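Local coordinates for protein phospholyase (Arthrobacter aurescens, PDB 5G4I) that uses pyridoxal 5'-phosphate to act as a phospholyase, probably eliminating phosphate from small phosphorylated amines such as phosphoethanolamine, on the scaffold of a class III transaminase, at residues Y79-L82 with L83-N86; G236-T239 with R240-A244; A296-L299 with D300-G303. One frame throughout, in Å; residues are numbered along the deposited sequence. Where two conformers were deposited one is given.

How the contacts relate
The three contacts are local turns of one chain that do not touch one another. Contact 1 closes helix 72-82 and stands apart, its centre about 46 Å from that of contact 2 and about 32 Å from that of contact 3. Contacts 2 and 3 are closer, with centres about 22 Å apart and nearest atoms about 9 Å apart. Contacts 1 and 3 both meet the second subunit, whereas contact 2 does not. None binds the cofactor: the side chains of Asn86 and Phe302 are each about 13 Å from a bound pyridoxal-5'-phosphate, that of Asn86 is about 10 Å from the side chain of Thr311, a cofactor-binding residue, and contact 2 is away from the pocket.

Contact 1 of 3, residues Y79-L82 with L83-N86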
ATOM      1  N   TYR A  79      17.656  -8.518   7.432  1.00 11.60           N
ATOM      2  CA  TYR A  79      18.968  -8.432   6.778  1.00 11.42           C
ATOM      3  C   TYR A  79      19.417  -9.786   6.185  1.00 11.94           C
ATOM      4  O   TYR A  79      19.870  -9.869   5.004  1.00 12.02           O
ATOM      5  CB  TYR A  79      20.011  -7.959   7.800  1.00 11.26           C
ATOM      6  CG  TYR A  79      21.414  -7.768   7.194  1.00 12.36           C
ATOM      7  CD1 TYR A  79      21.669  -6.820   6.216  1.00 11.68           C
ATOM      8  CD2 TYR A  79      22.460  -8.526   7.655  1.00 13.60           C
ATOM      9  CE1 TYR A  79      22.950  -6.573   5.706  1.00 14.60           C
ATOM     10  CE2 TYR A  79      23.724  -8.379   7.103  1.00 15.86           C
ATOM     11  CZ  TYR A  79      23.944  -7.397   6.148  1.00 14.96           C
ATOM     12  OH  TYR A  79      25.231  -7.172   5.569  1.00 17.21           O
ATOM     13  N   GLN A  80      19.270 -10.894   6.954  1.00 12.46           N
ATOM     14  CA  GLN A  80      19.653 -12.227   6.426  1.00 13.37           C
ATOM     15  C   GLN A  80      18.870 -12.562   5.164  1.00 12.94           C
ATOM     16  O   GLN A  80      19.452 -13.070   4.175  1.00 12.48           O
ATOM     17  CB  GLN A  80      19.548 -13.338   7.479  1.00 14.95           C
ATOM     18  CG  GLN A  80      20.589 -13.084   8.578  1.00 18.54           C
ATOM     19  CD  GLN A  80      20.444 -13.799   9.897  1.00 29.78           C
ATOM     20  OE1 GLN A  80      19.948 -14.865   9.920  1.00 32.80           O
ATOM     21  NE2 GLN A  80      21.026 -13.239  10.976  1.00 30.03           N
ATOM     22  N   GLN A  81      17.561 -12.244   5.120  1.00 10.61           N
ATOM     23  CA  GLN A  81      16.809 -12.477   3.880  1.00 11.62           C
ATOM     24  C   GLN A  81      17.227 -11.556   2.759  1.00 11.81           C
ATOM     25  O   GLN A  81      17.239 -11.991   1.586  1.00 11.99           O
ATOM     26  CB  GLN A  81      15.312 -12.464   4.125  1.00 11.72           C
ATOM     27  CG  GLN A  81      14.470 -12.992   2.968  1.00 12.58           C
ATOM     28  CD  GLN A  81      14.687 -14.491   2.652  1.00 13.32           C
ATOM     29  OE1 GLN A  81      14.671 -15.358   3.581  1.00 15.71           O
ATOM     30  NE2 GLN A  81      14.824 -14.813   1.380  1.00 12.89           N
ATOM     31  N   LEU A  82      17.589 -10.308   3.064  1.00 10.57           N
ATOM     32  CA  LEU A  82      18.061  -9.405   2.046  1.00 11.44           C
ATOM     33  C   LEU A  82      19.412  -9.848   1.371  1.00 12.27           C
ATOM     34  O   LEU A  82      19.698  -9.391   0.278  1.00 13.28           O
ATOM     35  CB  LEU A  82      18.251  -7.971   2.591  1.00 10.72           C
ATOM     36  CG  LEU A  82      16.923  -7.207   2.798  1.00 11.36           C
ATOM     37  CD1 LEU A  82      17.114  -5.983   3.745  1.00 12.10           C
ATOM     38  CD2 LEU A  82      16.343  -6.674   1.461  1.00 11.76           C
ATOM     39  N   LEU A  83      20.172 -10.662   2.111  1.00 11.53           N
ATOM     40  CA  LEU A  83      21.443 -11.298   1.519  1.00 12.80           C
ATOM     41  C   LEU A  83      21.130 -12.525   0.751  1.00 14.44           C
ATOM     42  O   LEU A  83      22.056 -13.132   0.168  1.00 15.26           O
ATOM     43  CB  LEU A  83      22.455 -11.582   2.630  1.00 13.53           C
ATOM     44  CG  LEU A  83      23.019 -10.368   3.305  1.00 14.60           C
ATOM     45  CD1 LEU A  83      23.962 -10.749   4.472  1.00 17.11           C
ATOM     46  CD2 LEU A  83      23.723  -9.418   2.363  1.00 16.60           C
ATOM     47  N   THR A  84      19.881 -12.956   0.683  1.00 12.49           N
ATOM     48  CA  THR A  84      19.470 -14.241   0.075  1.00 14.12           C
ATOM     49  C   THR A  84      18.691 -14.033  -1.210  1.00 16.55           C
ATOM     50  O   THR A  84      19.232 -14.199  -2.334  1.00 16.04           O
ATOM     51  CB  THR A  84      18.707 -15.082   1.130  1.00 14.63           C
ATOM     52  OG1 THR A  84      19.505 -15.239   2.336  1.00 15.76           O
ATOM     53  CG2 THR A  84      18.360 -16.476   0.612  1.00 16.86           C
ATOM     54  N   VAL A  85      17.405 -13.619  -1.123  1.00 16.16           N
ATOM     55  CA  VAL A  85      16.590 -13.292  -2.341  1.00 14.99           C
ATOM     56  C   VAL A  85      15.319 -12.531  -1.907  1.00 13.55           C
ATOM     57  O   VAL A  85      14.903 -12.695  -0.747  1.00 13.31           O
ATOM     58  CB  VAL A  85      16.216 -14.585  -3.134  1.00 16.60           C
ATOM     59  CG1 VAL A  85      15.211 -15.468  -2.431  1.00 16.54           C
ATOM     60  CG2 VAL A  85      15.793 -14.275  -4.566  1.00 17.88           C
ATOM     61  N   ASN A  86      14.736 -11.783  -2.819  1.00 14.12           N
ATOM     62  CA  ASN A  86      13.566 -10.918  -2.448  1.00 14.28           C
ATOM     63  C   ASN A  86      12.551 -10.740  -3.556  1.00 14.84           C
ATOM     64  O   ASN A  86      12.177  -9.570  -3.874  1.00 19.49           O
ATOM     65  CB  ASN A  86      14.048  -9.601  -1.865  1.00 12.71           C
ATOM     66  CG  ASN A  86      12.920  -8.783  -1.192  1.00 16.44           C
ATOM     67  OD1 ASN A  86      11.956  -9.413  -0.706  1.00 19.21           O
ATOM     68  ND2 ASN A  86      13.120  -7.482  -1.023  1.00 14.12           N
TER
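Gln81 and Val85 meet through a side-chain-to-backbone hydrogen bond that bridges the end of a helix: Gln81 NE2 donates to Val85 O at 3.0 Å, almost straight (178°), with the acceptor lying in the plane of the Gln81 amide. The bend at chi2 (65°) folds the chain back to reach it. Beside this, Thr84 OG1 donates to Gln80 O at 2.8 Å, tilted from the carbonyl plane, and Thr84 N donates to Gln81 O at 3.0 Å. Leu83 N reaches Tyr79 O at 3.0 Å and also makes a weak bond to Gln80 O, consistent with the end of a helix. Leu83 CD1 packs against Tyr79 CE2 at 3.5 Å, while Leu83 CG sits over one ring face, offset toward the rim. In the next shell, Arg95 NH1 holds Gln81 OE1, which, with the bond to Val85 O, probably fixes the amide's rotation, and Pro316 and Val317 pack against the Gln81 side chain. With an alanine in place of Gln81, Val85 O and Arg95 would probably lose their amide partner, and the residues after the helix would be less firmly held. Tyr79 also meets the ring of Tyr79 of the second subunit. The whole is a helix C-terminus, with bonds to residues three and four back, passing into a loop at the dimer interface of this fold type I enzyme.

Contact 2 of 3, residues G236-T239 with R240-A244; sequences GVAT and RVRAA
Gly236 O is gripped twice by Arg240, once by its backbone and once by its side chain. Arg240 N donates at 3.1 Å to Gly236 O in the ordinary helical bond, and Arg240 NH1 donates to the same Gly236 O at 3.0 Å (161°). The two donors come from opposite faces of the carbonyl plane; NH1 stands above that plane, not on a lone pair, yet Gly236 O lies in the plane of the guanidinium, at its edge. With CG beside the backbone N (chi1 -70°) and the chain extended from CG to NE, the side chain runs back along the helix. CG passes Gly236 O at 3.3 Å, and NH1 comes within 3.5 Å of Gly236 CA, so a side chain on Gly236 would probably crowd the guanidinium. The stronger polar partner of Arg240 is Asp199 of helix 187-207, which forms a salt bridge with NE and so helps to set the group's rotation.

Arg242 is likewise extended, but its guanidinium lies with one face over Ala238 CB, NH1 being 3.9 Å from that methyl; its NE is paired with Glu275 and its NH2 with Glu273 O. On the buried side, Val241 N binds Val237 O at 2.9 Å, and Val237 CG1 meets Val241 CG2 at 4.0 Å, both valines resting on Phe215. Ala238 and Arg242 pack on Val248. These contacts seat helix 233-243 as the crossover of a beta-alpha-beta unit between strands 214-217 and 247-251; the latter ends at Asp251 of the cofactor pocket.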
ATOM      1  N   GLY A 236     -25.953  -8.353  17.847  1.00 11.98           N
ATOM      2  CA  GLY A 236     -27.240  -7.890  17.224  1.00 12.85           C
ATOM      3  C   GLY A 236     -27.017  -7.249  15.838  1.00 12.47           C
ATOM      4  O   GLY A 236     -27.843  -7.436  14.906  1.00 12.25           O
ATOM      5  N   VAL A 237     -25.967  -6.455  15.728  1.00 11.41           N
ATOM      6  CA  VAL A 237     -25.601  -5.860  14.426  1.00 11.29           C
ATOM      7  C   VAL A 237     -25.282  -6.930  13.446  1.00 11.07           C
ATOM      8  O   VAL A 237     -25.784  -6.931  12.293  1.00 11.18           O
ATOM      9  CB  VAL A 237     -24.451  -4.814  14.555  1.00 10.71           C
ATOM     10  CG1 VAL A 237     -24.032  -4.355  13.153  1.00 11.75           C
ATOM     11  CG2 VAL A 237     -24.823  -3.663  15.427  1.00 11.12           C
ATOM     12  N   ALA A 238     -24.433  -7.932  13.787  1.00 10.96           N
ATOM     13  CA  ALA A 238     -24.129  -9.025  12.929  1.00 10.87           C
ATOM     14  C   ALA A 238     -25.357  -9.842  12.419  1.00 11.09           C
ATOM     15  O   ALA A 238     -25.432 -10.108  11.228  1.00 11.65           O
ATOM     16  CB  ALA A 238     -23.085  -9.975  13.627  1.00 12.07           C
ATOM     17  N   THR A 239     -26.269 -10.130  13.359  1.00 12.13           N
ATOM     18  CA  THR A 239     -27.471 -10.870  12.938  1.00 12.98           C
ATOM     19  C   THR A 239     -28.276 -10.066  11.884  1.00 12.49           C
ATOM     20  O   THR A 239     -28.660 -10.630  10.833  1.00 12.91           O
ATOM     21  CB  THR A 239     -28.302 -11.140  14.172  1.00 14.38           C
ATOM     22  OG1 THR A 239     -27.535 -12.010  15.071  1.00 16.10           O
ATOM     23  CG2 THR A 239     -29.593 -11.824  13.764  1.00 15.56           C
ATOM     24  N   ARG A 240     -28.410  -8.761  12.161  1.00 10.91           N
ATOM     25  CA  ARG A 240     -29.236  -7.883  11.230  1.00 11.44           C
ATOM     26  C   ARG A 240     -28.540  -7.699   9.856  1.00 11.45           C
ATOM     27  O   ARG A 240     -29.124  -7.777   8.802  1.00 11.71           O
ATOM     28  CB  ARG A 240     -29.503  -6.559  11.879  1.00 11.32           C
ATOM     29  CG  ARG A 240     -30.501  -6.669  13.070  1.00 10.90           C
ATOM     30  CD  ARG A 240     -30.430  -5.440  14.002  1.00 12.98           C
ATOM     31  NE  ARG A 240     -31.457  -5.395  15.036  1.00 11.89           N
ATOM     32  CZ  ARG A 240     -31.447  -6.177  16.102  1.00 13.90           C
ATOM     33  NH1 ARG A 240     -30.469  -7.048  16.326  1.00 13.73           N
ATOM     34  NH2 ARG A 240     -32.466  -6.078  16.994  1.00 15.85           N
ATOM     35  N   VAL A 241     -27.203  -7.520   9.869  1.00 10.20           N
ATOM     36  CA  VAL A 241     -26.471  -7.381   8.653  1.00 11.13           C
ATOM     37  C   VAL A 241     -26.546  -8.673   7.784  1.00 11.10           C
ATOM     38  O   VAL A 241     -26.713  -8.579   6.577  1.00 11.85           O
ATOM     39  CB  VAL A 241     -24.986  -7.015   8.983  1.00 10.24           C
ATOM     40  CG1 VAL A 241     -23.987  -7.211   7.767  1.00 11.27           C
ATOM     41  CG2 VAL A 241     -24.897  -5.609   9.504  1.00 12.55           C
ATOM     42  N   ARG A 242     -26.380  -9.844   8.428  1.00 11.25           N
ATOM     43  CA  ARG A 242     -26.428 -11.131   7.684  1.00 11.86           C
ATOM     44  C   ARG A 242     -27.829 -11.366   7.132  1.00 12.08           C
ATOM     45  O   ARG A 242     -27.941 -11.872   5.993  1.00 13.74           O
ATOM     46  CB  ARG A 242     -25.867 -12.247   8.535  1.00 13.11           C
ATOM     47  CG  ARG A 242     -24.300 -12.043   8.671  1.00 14.70           C
ATOM     48  CD  ARG A 242     -23.755 -12.858   9.751  1.00 18.33           C
ATOM     49  NE  ARG A 242     -22.264 -12.620   9.796  1.00 14.71           N
ATOM     50  CZ  ARG A 242     -21.531 -12.921  10.860  1.00 15.50           C
ATOM     51  NH1 ARG A 242     -22.075 -13.345  12.005  1.00 16.01           N
ATOM     52  NH2 ARG A 242     -20.202 -12.711  10.806  1.00 13.15           N
ATOM     53  N   ALA A 243     -28.838 -10.926   7.874  1.00 12.25           N
ATOM     54  CA  ALA A 243     -30.247 -11.159   7.343  1.00 13.20           C
ATOM     55  C   ALA A 243     -30.432 -10.241   6.104  1.00 13.82           C
ATOM     56  O   ALA A 243     -31.334 -10.503   5.260  1.00 15.25           O
ATOM     57  CB  ALA A 243     -31.235 -10.856   8.405  1.00 13.74           C
ATOM     58  N   ALA A 244     -29.707  -9.123   6.006  1.00 12.08           N
ATOM     59  CA  ALA A 244     -29.721  -8.202   4.868  1.00 12.69           C
ATOM     60  C   ALA A 244     -28.765  -8.632   3.743  1.00 12.15           C
ATOM     61  O   ALA A 244     -28.626  -7.889   2.778  1.00 14.37           O
ATOM     62  CB  ALA A 244     -29.423  -6.785   5.282  1.00 12.19           C
TER

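Contact 3 of 3, residues A296-L299 with D300-G303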
ATOM      1  N   ALA A 296     -12.245 -19.828   3.143  1.00 13.43           N
ATOM      2  CA  ALA A 296     -11.958 -20.504   1.884  1.00 14.44           C
ATOM      3  C   ALA A 296     -12.953 -20.183   0.773  1.00 13.36           C
ATOM      4  O   ALA A 296     -12.524 -19.892  -0.355  1.00 15.01           O
ATOM      5  CB  ALA A 296     -11.917 -22.012   2.093  1.00 16.00           C
ATOM      6  N   GLU A 297     -14.231 -20.172   1.063  1.00 14.83           N
ATOM      7  CA  GLU A 297     -15.219 -19.825   0.075  1.00 15.12           C
ATOM      8  C   GLU A 297     -15.027 -18.417  -0.503  1.00 13.17           C
ATOM      9  O   GLU A 297     -15.073 -18.225  -1.695  1.00 14.50           O
ATOM     10  CB  GLU A 297     -16.602 -19.957   0.706  1.00 20.12           C
ATOM     11  CG  GLU A 297     -17.770 -19.304  -0.057  1.00 29.14           C
ATOM     12  CD  GLU A 297     -19.012 -19.090   0.824  1.00 41.26           C
ATOM     13  OE1 GLU A 297     -19.672 -20.128   1.113  1.00 50.92           O
ATOM     14  OE2 GLU A 297     -19.276 -17.917   1.250  1.00 42.49           O
ATOM     15  N   LEU A 298     -14.767 -17.419   0.376  1.00 12.75           N
ATOM     16  CA  LEU A 298     -14.609 -16.039  -0.068  1.00 12.61           C
ATOM     17  C   LEU A 298     -13.329 -15.874  -0.900  1.00 11.56           C
ATOM     18  O   LEU A 298     -13.346 -15.143  -1.958  1.00 12.67           O
ATOM     19  CB  LEU A 298     -14.668 -14.994   1.098  1.00 13.34           C
ATOM     20  CG  LEU A 298     -16.117 -14.858   1.699  1.00 14.39           C
ATOM     21  CD1 LEU A 298     -16.170 -14.049   2.985  1.00 15.24           C
ATOM     22  CD2 LEU A 298     -17.152 -14.250   0.739  1.00 14.60           C
ATOM     23  N   LEU A 299     -12.190 -16.409  -0.387  1.00 11.61           N
ATOM     24  CA  LEU A 299     -10.937 -16.279  -1.180  1.00 12.22           C
ATOM     25  C   LEU A 299     -11.068 -16.950  -2.567  1.00 12.18           C
ATOM     26  O   LEU A 299     -10.629 -16.430  -3.572  1.00 12.64           O
ATOM     27  CB  LEU A 299      -9.716 -16.777  -0.360  1.00 14.41           C
ATOM     28  CG  LEU A 299      -8.367 -16.725  -1.161  1.00 14.88           C
ATOM     29  CD1 LEU A 299      -7.208 -16.240  -0.321  1.00 17.27           C
ATOM     30  CD2 LEU A 299      -8.054 -18.085  -1.832  1.00 17.94           C
ATOM     31  N   ASP A 300     -11.619 -18.180  -2.608  1.00 12.05           N
ATOM     32  CA  ASP A 300     -11.714 -18.899  -3.861  0.50 12.79           C
ATOM     33  C   ASP A 300     -12.632 -18.149  -4.885  1.00 12.39           C
ATOM     34  O   ASP A 300     -12.284 -18.022  -6.046  1.00 13.04           O
ATOM     35  CB  ASP A 300     -12.336 -20.300  -3.592  0.50 13.78           C
ATOM     36  CG  ASP A 300     -12.477 -21.169  -4.889  0.50 15.13           C
ATOM     37  OD1 ASP A 300     -11.472 -21.514  -5.416  0.50 17.18           O
ATOM     38  OD2 ASP A 300     -13.617 -21.494  -5.341  0.50 17.43           O
ATOM     39  N   GLU A 301     -13.770 -17.616  -4.433  1.00 12.48           N
ATOM     40  CA  GLU A 301     -14.687 -16.890  -5.272  1.00 12.46           C
ATOM     41  C   GLU A 301     -14.010 -15.672  -5.921  1.00 12.89           C
ATOM     42  O   GLU A 301     -14.115 -15.383  -7.105  1.00 13.26           O
ATOM     43  CB  GLU A 301     -15.954 -16.495  -4.499  1.00 13.26           C
ATOM     44  CG  GLU A 301     -16.883 -15.593  -5.270  1.00 15.99           C
ATOM     45  CD  GLU A 301     -18.054 -15.120  -4.450  1.00 18.12           C
ATOM     46  OE1 GLU A 301     -17.943 -14.865  -3.263  1.00 18.00           O
ATOM     47  OE2 GLU A 301     -19.145 -15.053  -5.007  1.00 26.64           O
ATOM     48  N   PHE A 302     -13.309 -14.905  -5.035  1.00 11.40           N
ATOM     49  CA  PHE A 302     -12.699 -13.659  -5.550  1.00 12.16           C
ATOM     50  C   PHE A 302     -11.598 -13.972  -6.574  1.00 12.26           C
ATOM     51  O   PHE A 302     -11.487 -13.257  -7.610  1.00 12.40           O
ATOM     52  CB  PHE A 302     -12.097 -12.804  -4.370  1.00 10.94           C
ATOM     53  CG  PHE A 302     -11.632 -11.410  -4.751  1.00 11.28           C
ATOM     54  CD1 PHE A 302     -12.537 -10.366  -4.962  1.00 10.84           C
ATOM     55  CD2 PHE A 302     -10.220 -11.126  -4.865  1.00 11.02           C
ATOM     56  CE1 PHE A 302     -12.055  -9.094  -5.265  1.00 11.63           C
ATOM     57  CE2 PHE A 302      -9.804  -9.855  -5.198  1.00 12.79           C
ATOM     58  CZ  PHE A 302     -10.678  -8.874  -5.398  1.00 12.68           C
ATOM     59  N   GLY A 303     -10.795 -14.995  -6.320  1.00 13.04           N
ATOM     60  CA  GLY A 303      -9.739 -15.387  -7.323  1.00 13.15           C
ATOM     61  C   GLY A 303     -10.255 -15.987  -8.617  1.00 13.31           C
ATOM     62  O   GLY A 303      -9.657 -15.782  -9.663  1.00 16.59           O
TER
HETATM   63  O   HOH W   1     -16.162 -20.085  -3.409  1.00 24.99           O
HETATM   64  O   HOH W   2     -15.706 -13.666  -2.344  1.00 16.11           O
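Glu301, with CG turned opposite its backbone N (chi1 173°) and the chain extended beyond, runs beside Leu298, the two side chains pointing the same way. The carboxylate oxygen OE1 of Glu301 then stands 4.1 Å from Leu298 CD2, too far for tight packing, but close enough to the backbone for a water to bridge. That water donates to Leu298 O at 2.8 Å and to Glu301 OE1 at 2.7 Å. Leu298 O thus has two partners, for it also accepts the helical bond from Phe302 N at 3.1 Å. Phe302 itself has CG opposite its N (chi1 -171°), which carries the ring away from the preceding turn to lie on Ile130 and Gln133.

This is the opening of helix 296-305, whose amides bond regularly four residues back, from Asp300 N to Ala296 O through Gly303 N to Leu299 O at 3.1 Å. The helix follows strand 290-294 of the mixed sheet and is laid against helix 120-135, at whose start Gly120 and Ser121 bind the cofactor. Leu299 packs on Arg113 and Phe115 of strand 113-117, outermost in this chain's sheet, and on Ile27 of the second subunit.

Asp300 lies at the subunit interface and has two conformers; in one, OD2 forms a salt bridge with Arg304 NH1 and OD1 hydrogen-bonds to His30 NE2 of the second subunit, so these bonds may not be permanent.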